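Local coordinates for group II chitinase (Ostrinia furnacalis, PDB 6JAX), which probably cleaves chitin internally as a glycoside hydrolase family 18 enzyme, this chain being one family 18 TIM-barrel domain of a much longer, probably chitin-binding protein, at residues Thr14-Tyr19 and Tyr41-Leu46. Sequence-based numbering, arbitrary orientation.
Sequences TNWSWY and YGFAVL. With GCS (2-amino-2-deoxy-beta-D-glucopyranose), chain C; GCS (2-amino-2-deoxy-beta-D-glucopyranose), chain B.
N15 N donates to G42 O at 3.0 Å in a nearly straight bond. This bond continues the parallel pairing of T14 with G42, where strand 8-14 of the TIM barrel gives way to a loop. The peptide bond between G42 and F43 is cis. F43 N binds a water that also donates to N15 OD1, so the water bridges the two segments.

The N15 side chain can be followed outward. CB lies 3.5 Å from Y41 OH. CG lies 3.7 Å from G42 O, which is already taken by the backbone N of N15. OD1 takes the water at 2.9 Å. ND2 passes near Y41 CE1 and OH. It hydrogen-bonds to D60 OD1, and weakly to H55 ND1. One carboxylate oxygen of D60 takes both N15 ND2 and Y41 OH. The amide plane stands 76° from the tyrosine ring.

W16 turns CG in over its own main chain (chi1 66°), and the indole reaches back toward strand 38-46. Its CH2 meets F43 CE2 at 3.7 Å. The two rings touch rim to rim, with planes 20° apart, and neither covers the other. T14 CB packs on one indole face. C5 of a bound glucosamine (chain C) lies over the opposite face, 3.4 Å from CD2. Y19 places its ring against the next sugar, in chain B.

Sugar stacking on tryptophan is characteristic of family 18 clefts. Here the chemistry is divided: hydrogen bonds and water fix the backbone junction, while apolar contacts flank an indole that offers its other face to the sugar.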
loop_
_atom_site.group_PDB
_atom_site.type_symbol
_atom_site.label_atom_id
_atom_site.label_comp_id
_atom_site.label_asym_id
_atom_site.label_seq_id
_atom_site.Cartn_x
_atom_site.Cartn_y
_atom_site.Cartn_z
ATOM N N THR A 14 0.950 -9.521 4.271
ATOM C CA THR A 14 0.452 -9.166 5.604
ATOM C C THR A 14 0.370 -10.411 6.485
ATOM O O THR A 14 -0.221 -11.422 6.087
ATOM C CB THR A 14 -0.915 -8.447 5.543
ATOM O OG1 THR A 14 -1.945 -9.331 5.058
ATOM C CG2 THR A 14 -0.834 -7.245 4.616
ATOM N N ASN A 15 0.997 -10.359 7.669
ATOM C CA ASN A 15 0.962 -11.549 8.517
ATOM C C ASN A 15 -0.441 -11.830 9.050
ATOM O O ASN A 15 -0.782 -13.002 9.280
ATOM C CB ASN A 15 2.003 -11.469 9.657
ATOM C CG ASN A 15 1.773 -10.319 10.632
ATOM O OD1 ASN A 15 0.854 -9.514 10.477
ATOM N ND2 ASN A 15 2.649 -10.228 11.649
ATOM N N TRP A 16 -1.292 -10.806 9.197
ATOM C CA TRP A 16 -2.589 -11.065 9.814
ATOM C C TRP A 16 -3.583 -11.727 8.862
ATOM O O TRP A 16 -4.648 -12.159 9.315
ATOM C CB TRP A 16 -3.187 -9.769 10.405
ATOM C CG TRP A 16 -3.558 -8.707 9.428
ATOM C CD1 TRP A 16 -4.786 -8.519 8.829
ATOM C CD2 TRP A 16 -2.715 -7.648 8.951
ATOM N NE1 TRP A 16 -4.742 -7.420 7.999
ATOM C CE2 TRP A 16 -3.481 -6.875 8.048
ATOM C CE3 TRP A 16 -1.375 -7.298 9.177
ATOM C CZ2 TRP A 16 -2.957 -5.756 7.384
ATOM C CZ3 TRP A 16 -0.859 -6.182 8.521
ATOM C CH2 TRP A 16 -1.651 -5.425 7.637
ATOM N N SER A 17 -3.262 -11.836 7.571
ATOM C CA SER A 17 -4.132 -12.537 6.634
ATOM C C SER A 17 -4.198 -14.034 6.919
ATOM O O SER A 17 -5.054 -14.726 6.359
ATOM C CB SER A 17 -3.663 -12.274 5.192
ATOM O OG SER A 17 -2.330 -12.702 4.970
ATOM N N TRP A 18 -3.321 -14.534 7.792
ATOM C CA TRP A 18 -3.385 -15.920 8.246
ATOM C C TRP A 18 -4.672 -16.194 9.010
ATOM O O TRP A 18 -5.227 -17.300 8.935
ATOM C CB TRP A 18 -2.181 -16.190 9.146
ATOM C CG TRP A 18 -1.878 -17.611 9.434
ATOM C CD1 TRP A 18 -2.058 -18.679 8.607
ATOM C CD2 TRP A 18 -1.280 -18.115 10.624
ATOM N NE1 TRP A 18 -1.620 -19.830 9.222
ATOM C CE2 TRP A 18 -1.135 -19.508 10.463
ATOM C CE3 TRP A 18 -0.841 -17.523 11.815
ATOM C CZ2 TRP A 18 -0.583 -20.321 11.451
ATOM C CZ3 TRP A 18 -0.290 -18.334 12.796
ATOM C CH2 TRP A 18 -0.171 -19.717 12.609
ATOM N N TYR A 19 -5.137 -15.203 9.772
ATOM C CA TYR A 19 -6.262 -15.342 10.698
ATOM C C TYR A 19 -7.567 -14.989 9.993
ATOM O O TYR A 19 -8.247 -14.014 10.322
ATOM C CB TYR A 19 -6.060 -14.455 11.917
ATOM C CG TYR A 19 -4.767 -14.667 12.673
ATOM C CD1 TYR A 19 -4.647 -15.697 13.596
ATOM C CD2 TYR A 19 -3.669 -13.825 12.479
ATOM C CE1 TYR A 19 -3.481 -15.904 14.301
ATOM C CE2 TYR A 19 -2.483 -14.019 13.194
ATOM C CZ TYR A 19 -2.399 -15.062 14.103
ATOM O OH TYR A 19 -1.243 -15.282 14.827
ATOM N N TYR A 41 7.200 -7.309 4.060
ATOM C CA TYR A 41 6.494 -8.015 5.129
ATOM C C TYR A 41 5.842 -6.998 6.060
ATOM O O TYR A 41 6.537 -6.297 6.794
ATOM C CB TYR A 41 7.481 -8.891 5.895
ATOM C CG TYR A 41 6.875 -9.870 6.874
ATOM C CD1 TYR A 41 6.278 -9.436 8.056
ATOM C CD2 TYR A 41 6.938 -11.235 6.626
ATOM C CE1 TYR A 41 5.748 -10.333 8.959
ATOM C CE2 TYR A 41 6.425 -12.148 7.525
ATOM C CZ TYR A 41 5.825 -11.700 8.689
ATOM O OH TYR A 41 5.292 -12.606 9.587
ATOM N N GLY A 42 4.511 -6.950 6.080
ATOM C CA GLY A 42 3.797 -6.064 6.988
ATOM C C GLY A 42 3.253 -6.864 8.158
ATOM O O GLY A 42 2.539 -7.844 7.958
ATOM N N PHE A 43 3.617 -6.469 9.382
ATOM C CA PHE A 43 4.499 -5.370 9.778
ATOM C C PHE A 43 5.308 -5.817 10.984
ATOM O O PHE A 43 4.859 -6.681 11.744
ATOM C CB PHE A 43 3.708 -4.144 10.228
ATOM C CG PHE A 43 2.974 -3.454 9.147
ATOM C CD1 PHE A 43 3.659 -2.686 8.229
ATOM C CD2 PHE A 43 1.587 -3.505 9.092
ATOM C CE1 PHE A 43 2.983 -2.025 7.230
ATOM C CE2 PHE A 43 0.906 -2.832 8.094
ATOM C CZ PHE A 43 1.617 -2.098 7.159
ATOM N N ALA A 44 6.459 -5.195 11.197
ATOM C CA ALA A 44 7.020 -5.068 12.535
ATOM C C ALA A 44 6.564 -3.735 13.125
ATOM O O ALA A 44 6.096 -2.845 12.416
ATOM C CB ALA A 44 8.545 -5.142 12.487
ATOM N N VAL A 45 6.686 -3.604 14.442
ATOM C CA VAL A 45 6.188 -2.420 15.125
ATOM C C VAL A 45 7.291 -1.838 15.996
ATOM O O VAL A 45 8.336 -2.451 16.217
ATOM C CB VAL A 45 4.941 -2.727 15.958
ATOM C CG1 VAL A 45 3.799 -3.137 15.011
ATOM C CG2 VAL A 45 5.246 -3.826 16.981
ATOM N N LEU A 46 7.036 -0.632 16.493
ATOM C CA LEU A 46 7.982 0.052 17.364
ATOM C C LEU A 46 7.653 -0.268 18.816
ATOM O O LEU A 46 6.569 0.067 19.302
ATOM C CB LEU A 46 7.945 1.558 17.103
ATOM C CG LEU A 46 9.013 2.378 17.822
ATOM C CD1 LEU A 46 10.412 1.970 17.360
ATOM C CD2 LEU A 46 8.752 3.855 17.560
HETATM C C1 GCS C . -4.454 -7.451 13.137
HETATM C C2 GCS C . -5.742 -6.643 13.001
HETATM C C3 GCS C . -5.827 -6.016 11.662
HETATM C C4 GCS C . -4.766 -4.977 11.513
HETATM C C5 GCS C . -3.414 -5.684 11.685
HETATM C C6 GCS C . -2.298 -4.681 11.620
HETATM N N2 GCS C . -6.987 -7.442 13.208
HETATM O O3 GCS C . -7.145 -5.425 11.479
HETATM O O4 GCS C . -4.893 -4.376 10.205
HETATM O O5 GCS C . -3.301 -6.469 12.941
HETATM O O6 GCS C . -2.387 -3.826 12.726
HETATM C C1 GCS B . -4.938 -11.929 16.216
HETATM C C2 GCS B . -3.523 -11.561 15.828
HETATM C C3 GCS B . -3.387 -10.163 15.305
HETATM C C4 GCS B . -4.428 -9.672 14.310
HETATM C C5 GCS B . -5.827 -10.266 14.620
HETATM C C6 GCS B . -6.709 -10.405 13.426
HETATM N N2 GCS B . -2.688 -11.766 17.058
HETATM O O1 GCS B . -4.977 -13.258 16.518
HETATM O O3 GCS B . -2.081 -10.090 14.676
HETATM O O4 GCS B . -4.436 -8.214 14.383
HETATM O O5 GCS B . -5.847 -11.670 15.065
HETATM O O6 GCS B . -7.736 -11.287 13.824
HETATM O O HOH W 1 1.414 -6.828 11.331
#